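Local coordinates for protein papain inhibitor (Streptomyces mobaraensis, PDB 5NTB) that inhibits the cysteine proteases papain and bromelain and the serine protease trypsin, and serves as a glutamine and lysine donor substrate for transglutaminase, at residues Ile67-Arg72 with Gln87-Lys92; Val35-Ala40 with Ile104-Val109. All coordinates share one frame; numbering follows the deposited sequence. Where two conformers were deposited one is given.

Contact 1: residues Ile67-Arg72 with Gln87-Lys92; sequences IRVPVR and QAAFAK
A89, on the short helix 87-90, points its CB at segment 67-72 of strand 65-75 and meets two apolar side chains there. V69 reaches it with one branch, CG1, which stands 3.9 Å from A89 CB. I67 approaches from the neighbouring same-side position with the end of its longer arm, CD1 being 4.0 Å from A89 CB. With CG1 between the backbone N and the carbonyl carbon (chi1 61°) and CD1 extended beyond it (chi2 174°), that arm projects toward the helix, while the CG2 branch runs alongside K92 and lies 4.2 Å from K92 CB. The patch is small, 147 Å² counting both sides, and passes from buried V69 and A89 to exposed K92.

The fold is that of the double-psi beta-barrel family; here helix 87-90, which directly follows strand 82-86, packs by A89 against the strand 65-75 of the curled sheet. V69 and A89 both also touch D33, in the loop before strand 35-38.

Polar groups border this apolar patch. The carbonyl A89 O has I67 CD1 at 3.5 Å and accepts a hydrogen bond from K92 N at 3.0 Å. A91 N bonds to Q87 O at 3.1 Å, and A89 N takes the hydroxyl OG of S86 as its partner.

Charged ends point elsewhere. The extended chain of K92 carries NZ to a salt bridge with D33 OD2, tying segment 87-92 to the same loop, and R68, on the other side of its strand, pairs through NH2 with E59 OE1 in one of its two conformers.

Contact 2: residues Val35-Ala40 with Ile104-Val109; sequences VAIPAA and ITWKFV
I37 sends its side chain across the interior of the double-psi beta barrel to two aromatic rings on strand 104-109, in a wholly buried contact. Strands 35-38 and 104-109 are not paired in the sheet; I37 and F108, the nearest residues of the two segments, keep their CA atoms 9.9 Å apart, and the side chains fill the gap from opposite directions. Both branches of I37 touch F108, whose ring swings in with CG beside the backbone N (chi1 -65°). CG1, anti to the carbonyl carbon (chi1 -68°), turns (chi2 -62°) to carry CD1 to 3.8 Å from F108 CE1, at a slant to the ring, while CG2 meets the ring at its edge, in the ring plane, 3.9 Å from F108 CZ. CD1 also reaches obliquely to W106 CZ3, at 4.2 Å, and so is shared by the two aromatics. Replacing this isoleucine by alanine would remove CG1, CG2 and CD1 and would probably leave a gap beside F108 and W106 in which the phenyl ring could shift.

The two rings also brace each other, and outside the segments W41 meets F108 edge-to-face. The indole is fixed at its polar end by the bond from W106 NE1 to T81 O. At the other end, W106 CZ3 lies 3.5 Å above the F108 plane, displaced toward the rim, while F108 CZ sits in the indole plane at its edge.

Overall arrangement
The centres of contact 1 and contact 2 lie about 11 Å apart, and both reach the same mixed sheet, through neighbouring strands 65-75 and 35-38. Along the chain the order is 35-40, 67-72, 87-92, 104-109, which nests contact 1 inside the loop closed by contact 2. Strands 35-38 and 65-75 run parallel: V35 joins them through P70 O to V35 N at 3.0 Å and R72 N to V35 O at 3.1 Å, both probable hydrogen bonds. V71 and I37 pack beside them. Contact 2 lies inside the barrel and contact 1 sets a short helix against one of its strands, the two meeting where strands 35-38 and 65-75 pair.

Contact 1: residues Ile67-Arg72 with Gln87-Lys92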
ATOM      1  N   ILE A  67      -9.859  -4.456   4.205  1.00 14.21           N
ATOM      2  CA  ILE A  67      -9.269  -5.369   3.229  1.00 12.80           C
ATOM      3  C   ILE A  67      -7.812  -5.602   3.608  1.00 14.59           C
ATOM      4  O   ILE A  67      -7.206  -4.833   4.352  1.00 13.32           O
ATOM      5  CB  ILE A  67      -9.359  -4.846   1.783  1.00 13.13           C
ATOM      6  CG1 ILE A  67      -8.610  -3.527   1.632  1.00 16.99           C
ATOM      7  CG2 ILE A  67     -10.817  -4.701   1.329  1.00 18.93           C
ATOM      8  CD1 ILE A  67      -8.549  -3.044   0.191  1.00 19.77           C
ATOM      9  N   ARG A  68      -7.240  -6.668   3.053  0.51 13.42           N
ATOM     10  CA  ARG A  68      -5.861  -7.057   3.325  0.51 14.81           C
ATOM     11  C   ARG A  68      -5.161  -7.268   1.994  0.51 14.85           C
ATOM     12  O   ARG A  68      -5.595  -8.101   1.193  0.51 18.44           O
ATOM     13  CB  ARG A  68      -5.816  -8.328   4.178  0.51 17.90           C
ATOM     14  CG  ARG A  68      -4.430  -8.780   4.588  0.51 16.69           C
ATOM     15  CD  ARG A  68      -4.521 -10.146   5.259  0.51 24.44           C
ATOM     16  NE  ARG A  68      -3.212 -10.734   5.518  0.51 26.04           N
ATOM     17  CZ  ARG A  68      -2.679 -10.878   6.726  0.51 33.49           C
ATOM     18  NH1 ARG A  68      -1.478 -11.427   6.857  0.51 32.05           N
ATOM     19  NH2 ARG A  68      -3.343 -10.478   7.805  0.51 32.54           N
ATOM     20  N   VAL A  69      -4.096  -6.503   1.748  1.00 13.30           N
ATOM     21  CA  VAL A  69      -3.425  -6.570   0.448  1.00 13.75           C
ATOM     22  C   VAL A  69      -1.916  -6.639   0.649  1.00 12.71           C
ATOM     23  O   VAL A  69      -1.372  -6.090   1.614  1.00 12.68           O
ATOM     24  CB  VAL A  69      -3.783  -5.356  -0.460  1.00 13.57           C
ATOM     25  CG1 VAL A  69      -5.311  -5.200  -0.608  1.00 15.02           C
ATOM     26  CG2 VAL A  69      -3.174  -4.063   0.066  1.00 15.33           C
ATOM     27  N   PRO A  70      -1.211  -7.299  -0.265  1.00 13.01           N
ATOM     28  CA  PRO A  70       0.243  -7.415  -0.136  1.00 12.72           C
ATOM     29  C   PRO A  70       0.979  -6.129  -0.482  1.00 11.35           C
ATOM     30  O   PRO A  70       0.604  -5.391  -1.391  1.00 12.32           O
ATOM     31  CB  PRO A  70       0.592  -8.519  -1.142  1.00 13.63           C
ATOM     32  CG  PRO A  70      -0.491  -8.414  -2.173  1.00 13.77           C
ATOM     33  CD  PRO A  70      -1.734  -8.080  -1.394  1.00 13.46           C
ATOM     34  N   VAL A  71       2.078  -5.900   0.235  1.00 11.30           N
ATOM     35  CA  VAL A  71       3.033  -4.862  -0.148  1.00 12.26           C
ATOM     36  C   VAL A  71       3.803  -5.345  -1.366  1.00 15.15           C
ATOM     37  O   VAL A  71       4.483  -6.375  -1.317  1.00 14.96           O
ATOM     38  CB  VAL A  71       3.997  -4.543   1.001  1.00 11.02           C
ATOM     39  CG1 VAL A  71       5.057  -3.554   0.534  1.00 13.43           C
ATOM     40  CG2 VAL A  71       3.236  -4.037   2.228  1.00 14.05           C
ATOM     41  N   ARG A  72       3.732  -4.590  -2.456  1.00 12.01           N
ATOM     42  CA  ARG A  72       4.428  -4.959  -3.682  1.00 10.84           C
ATOM     43  C   ARG A  72       5.223  -3.818  -4.290  1.00 13.09           C
ATOM     44  O   ARG A  72       5.903  -4.027  -5.299  1.00 15.30           O
ATOM     45  CB  ARG A  72       3.434  -5.473  -4.732  1.00 13.68           C
ATOM     46  CG  ARG A  72       2.640  -6.667  -4.268  1.00 14.66           C
ATOM     47  CD  ARG A  72       2.903  -7.857  -5.144  1.00 27.56           C
ATOM     48  NE  ARG A  72       2.093  -9.025  -4.800  1.00 25.95           N
ATOM     49  CZ  ARG A  72       2.504 -10.028  -4.035  1.00 28.33           C
ATOM     50  NH1 ARG A  72       3.720 -10.018  -3.506  1.00 32.75           N
ATOM     51  NH2 ARG A  72       1.695 -11.055  -3.807  1.00 26.93           N
ATOM     52  N   GLN A  87      -5.451   0.555  -7.902  1.00 13.07           N
ATOM     53  CA  GLN A  87      -6.810   0.912  -8.289  1.00 14.15           C
ATOM     54  C   GLN A  87      -7.793  -0.186  -7.905  1.00 12.90           C
ATOM     55  O   GLN A  87      -8.879   0.088  -7.368  1.00 14.78           O
ATOM     56  CB  GLN A  87      -6.847   1.165  -9.797  1.00 14.85           C
ATOM     57  CG  GLN A  87      -8.167   1.690 -10.306  1.00 15.42           C
ATOM     58  CD  GLN A  87      -8.195   1.760 -11.816  1.00 21.08           C
ATOM     59  OE1 GLN A  87      -8.459   2.815 -12.373  1.00 41.25           O
ATOM     60  NE2 GLN A  87      -7.896   0.655 -12.478  1.00 26.85           N
ATOM     61  N   ALA A  88      -7.406  -1.441  -8.137  1.00 14.74           N
ATOM     62  CA  ALA A  88      -8.287  -2.563  -7.845  1.00 15.26           C
ATOM     63  C   ALA A  88      -8.605  -2.660  -6.358  1.00 17.85           C
ATOM     64  O   ALA A  88      -9.754  -2.921  -5.978  1.00 17.31           O
ATOM     65  CB  ALA A  88      -7.653  -3.857  -8.359  1.00 17.07           C
ATOM     66  N   ALA A  89      -7.605  -2.454  -5.494  1.00 13.95           N
ATOM     67  CA  ALA A  89      -7.871  -2.525  -4.062  1.00 12.34           C
ATOM     68  C   ALA A  89      -8.660  -1.315  -3.578  1.00 15.30           C
ATOM     69  O   ALA A  89      -9.579  -1.450  -2.760  1.00 14.54           O
ATOM     70  CB  ALA A  89      -6.557  -2.634  -3.289  1.00 13.63           C
ATOM     71  N   PHE A  90      -8.295  -0.122  -4.050  1.00 12.89           N
ATOM     72  CA  PHE A  90      -8.967   1.102  -3.610  1.00 13.15           C
ATOM     73  C   PHE A  90     -10.468   1.024  -3.848  1.00 13.84           C
ATOM     74  O   PHE A  90     -11.266   1.392  -2.977  1.00 14.56           O
ATOM     75  CB  PHE A  90      -8.349   2.283  -4.353  1.00 12.28           C
ATOM     76  CG  PHE A  90      -8.841   3.633  -3.922  1.00 13.10           C
ATOM     77  CD1 PHE A  90     -10.092   4.091  -4.304  1.00 16.05           C
ATOM     78  CD2 PHE A  90      -8.006   4.483  -3.201  1.00 13.15           C
ATOM     79  CE1 PHE A  90     -10.529   5.357  -3.942  1.00 15.81           C
ATOM     80  CE2 PHE A  90      -8.438   5.757  -2.842  1.00 15.62           C
ATOM     81  CZ  PHE A  90      -9.701   6.188  -3.220  1.00 15.22           C
ATOM     82  N   ALA A  91     -10.864   0.507  -5.016  1.00 14.04           N
ATOM     83  CA  ALA A  91     -12.266   0.446  -5.397  1.00 14.67           C
ATOM     84  C   ALA A  91     -13.082  -0.429  -4.462  1.00 15.68           C
ATOM     85  O   ALA A  91     -14.306  -0.273  -4.397  1.00 18.05           O
ATOM     86  CB  ALA A  91     -12.377  -0.075  -6.824  1.00 15.99           C
ATOM     87  N   LYS A  92     -12.437  -1.331  -3.734  1.00 13.81           N
ATOM     88  CA  LYS A  92     -13.137  -2.171  -2.773  1.00 15.04           C
ATOM     89  C   LYS A  92     -13.515  -1.411  -1.508  1.00 16.76           C
ATOM     90  O   LYS A  92     -14.378  -1.876  -0.746  1.00 18.98           O
ATOM     91  CB  LYS A  92     -12.274  -3.381  -2.434  1.00 18.91           C
ATOM     92  CG  LYS A  92     -12.010  -4.253  -3.652  1.00 19.46           C
ATOM     93  CD  LYS A  92     -11.118  -5.437  -3.358  1.00 18.07           C
ATOM     94  CE  LYS A  92     -10.934  -6.249  -4.638  1.00 21.68           C
ATOM     95  NZ  LYS A  92     -10.284  -7.552  -4.365  1.00 24.10           N
TER

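Contact 2: residues Val35-Ala40 with Ile104-Val109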
ATOM      1  N   VAL A  35      -0.451  -2.829  -2.454  1.00 11.67           N
ATOM      2  CA  VAL A  35      -0.212  -1.483  -1.955  1.00 11.65           C
ATOM      3  C   VAL A  35       1.227  -1.080  -2.245  1.00 13.47           C
ATOM      4  O   VAL A  35       2.148  -1.907  -2.231  1.00 11.87           O
ATOM      5  CB  VAL A  35      -0.522  -1.369  -0.449  1.00 12.28           C
ATOM      6  CG1 VAL A  35       0.423  -2.202   0.361  1.00 12.27           C
ATOM      7  CG2 VAL A  35      -0.469   0.098   0.015  1.00 12.35           C
ATOM      8  N   ALA A  36       1.401   0.212  -2.523  1.00 12.51           N
ATOM      9  CA  ALA A  36       2.703   0.872  -2.562  1.00 11.14           C
ATOM     10  C   ALA A  36       2.891   1.631  -1.258  1.00 11.99           C
ATOM     11  O   ALA A  36       2.046   2.459  -0.886  1.00 12.41           O
ATOM     12  CB  ALA A  36       2.800   1.814  -3.762  1.00 13.16           C
ATOM     13  N   ILE A  37       3.972   1.315  -0.552  1.00 12.69           N
ATOM     14  CA  ILE A  37       4.252   1.817   0.792  1.00 12.03           C
ATOM     15  C   ILE A  37       5.166   3.038   0.718  1.00 12.86           C
ATOM     16  O   ILE A  37       6.135   3.047  -0.056  1.00 13.38           O
ATOM     17  CB  ILE A  37       4.869   0.701   1.649  1.00 11.49           C
ATOM     18  CG1 ILE A  37       3.832  -0.389   1.923  1.00 12.91           C
ATOM     19  CG2 ILE A  37       5.502   1.241   2.953  1.00 12.40           C
ATOM     20  CD1 ILE A  37       2.621   0.077   2.713  1.00 14.24           C
ATOM     21  N   PRO A  38       4.895   4.086   1.501  1.00 12.01           N
ATOM     22  CA  PRO A  38       5.737   5.293   1.465  1.00 11.75           C
ATOM     23  C   PRO A  38       7.213   5.002   1.690  1.00 10.77           C
ATOM     24  O   PRO A  38       7.587   4.128   2.480  1.00 13.72           O
ATOM     25  CB  PRO A  38       5.183   6.154   2.606  1.00 17.27           C
ATOM     26  CG  PRO A  38       3.863   5.622   2.911  1.00 16.23           C
ATOM     27  CD  PRO A  38       3.717   4.236   2.368  1.00 12.80           C
ATOM     28  N   ALA A  39       8.049   5.817   1.032  1.00 15.15           N
ATOM     29  CA  ALA A  39       9.486   5.575   1.010  1.00 17.05           C
ATOM     30  C   ALA A  39      10.096   5.579   2.406  1.00 14.91           C
ATOM     31  O   ALA A  39      11.103   4.904   2.632  1.00 17.23           O
ATOM     32  CB  ALA A  39      10.182   6.618   0.135  1.00 20.56           C
ATOM     33  N   ALA A  40       9.497   6.296   3.358  1.00 15.11           N
ATOM     34  CA  ALA A  40      10.097   6.404   4.686  1.00 17.15           C
ATOM     35  C   ALA A  40      10.174   5.068   5.419  1.00 14.56           C
ATOM     36  O   ALA A  40      10.928   4.953   6.395  1.00 17.17           O
ATOM     37  CB  ALA A  40       9.325   7.416   5.528  1.00 18.32           C
ATOM     38  N   ILE A 104      -8.324   7.228   6.659  1.00 13.42           N
ATOM     39  CA  ILE A 104      -8.330   5.775   6.706  1.00 16.25           C
ATOM     40  C   ILE A 104      -7.435   5.346   7.855  1.00 16.86           C
ATOM     41  O   ILE A 104      -6.671   6.141   8.414  1.00 16.19           O
ATOM     42  CB  ILE A 104      -7.841   5.141   5.391  1.00 16.40           C
ATOM     43  CG1 ILE A 104      -6.374   5.522   5.143  1.00 18.79           C
ATOM     44  CG2 ILE A 104      -8.726   5.578   4.247  1.00 18.60           C
ATOM     45  CD1 ILE A 104      -5.548   4.433   4.506  1.00 19.23           C
ATOM     46  N   THR A 105      -7.532   4.081   8.214  0.52 16.63           N
ATOM     47  CA  THR A 105      -6.592   3.490   9.140  0.52 14.26           C
ATOM     48  C   THR A 105      -5.936   2.311   8.443  0.52 14.87           C
ATOM     49  O   THR A 105      -6.564   1.628   7.628  0.52 15.52           O
ATOM     50  CB  THR A 105      -7.278   3.039  10.425  0.52 18.41           C
ATOM     51  OG1 THR A 105      -8.066   1.880  10.150  0.52 21.37           O
ATOM     52  CG2 THR A 105      -8.191   4.164  10.993  0.52 21.74           C
ATOM     53  N   TRP A 106      -4.664   2.091   8.744  1.00 15.46           N
ATOM     54  CA  TRP A 106      -3.968   0.961   8.153  1.00 12.65           C
ATOM     55  C   TRP A 106      -2.876   0.481   9.085  1.00 13.17           C
ATOM     56  O   TRP A 106      -2.408   1.210   9.959  1.00 15.09           O
ATOM     57  CB  TRP A 106      -3.410   1.299   6.754  1.00 14.16           C
ATOM     58  CG  TRP A 106      -2.324   2.329   6.677  1.00 13.60           C
ATOM     59  CD1 TRP A 106      -2.477   3.685   6.580  1.00 13.45           C
ATOM     60  CD2 TRP A 106      -0.919   2.078   6.639  1.00 11.96           C
ATOM     61  NE1 TRP A 106      -1.241   4.295   6.484  1.00 13.49           N
ATOM     62  CE2 TRP A 106      -0.271   3.329   6.520  1.00 12.56           C
ATOM     63  CE3 TRP A 106      -0.144   0.916   6.677  1.00 13.50           C
ATOM     64  CZ2 TRP A 106       1.118   3.454   6.460  1.00 11.85           C
ATOM     65  CZ3 TRP A 106       1.240   1.033   6.610  1.00 14.02           C
ATOM     66  CH2 TRP A 106       1.858   2.301   6.489  1.00 13.77           C
ATOM     67  N   LYS A 107      -2.475  -0.771   8.886  1.00 13.00           N
ATOM     68  CA  LYS A 107      -1.393  -1.336   9.671  1.00 12.89           C
ATOM     69  C   LYS A 107      -0.691  -2.369   8.817  1.00 12.50           C
ATOM     70  O   LYS A 107      -1.308  -3.011   7.958  1.00 13.52           O
ATOM     71  CB  LYS A 107      -1.887  -1.975  10.978  1.00 16.94           C
ATOM     72  CG  LYS A 107      -2.831  -3.148  10.768  1.00 17.39           C
ATOM     73  CD  LYS A 107      -3.180  -3.783  12.107  1.00 23.15           C
ATOM     74  CE  LYS A 107      -4.109  -4.953  11.924  1.00 22.64           C
ATOM     75  NZ  LYS A 107      -4.395  -5.621  13.242  1.00 26.80           N
ATOM     76  N   PHE A 108       0.609  -2.494   9.043  1.00 13.74           N
ATOM     77  CA  PHE A 108       1.369  -3.621   8.522  1.00 11.41           C
ATOM     78  C   PHE A 108       0.970  -4.899   9.242  1.00 16.08           C
ATOM     79  O   PHE A 108       0.824  -4.910  10.469  1.00 15.06           O
ATOM     80  CB  PHE A 108       2.866  -3.398   8.722  1.00 13.08           C
ATOM     81  CG  PHE A 108       3.435  -2.241   7.944  1.00 12.95           C
ATOM     82  CD1 PHE A 108       3.612  -2.336   6.572  1.00 14.11           C
ATOM     83  CD2 PHE A 108       3.845  -1.087   8.590  1.00 15.15           C
ATOM     84  CE1 PHE A 108       4.165  -1.282   5.853  1.00 14.11           C
ATOM     85  CE2 PHE A 108       4.411  -0.031   7.880  1.00 17.74           C
ATOM     86  CZ  PHE A 108       4.572  -0.138   6.505  1.00 14.64           C
ATOM     87  N   VAL A 109       0.838  -5.989   8.484  1.00 15.61           N
ATOM     88  CA  VAL A 109       0.567  -7.307   9.059  1.00 16.06           C
ATOM     89  C   VAL A 109       1.445  -8.366   8.406  1.00 21.03           C
ATOM     90  O   VAL A 109       2.019  -8.166   7.336  1.00 16.66           O
ATOM     91  CB  VAL A 109      -0.908  -7.731   8.911  1.00 17.63           C
ATOM     92  CG1 VAL A 109      -1.825  -6.795   9.679  1.00 16.31           C
ATOM     93  CG2 VAL A 109      -1.294  -7.786   7.443  1.00 19.86           C
TER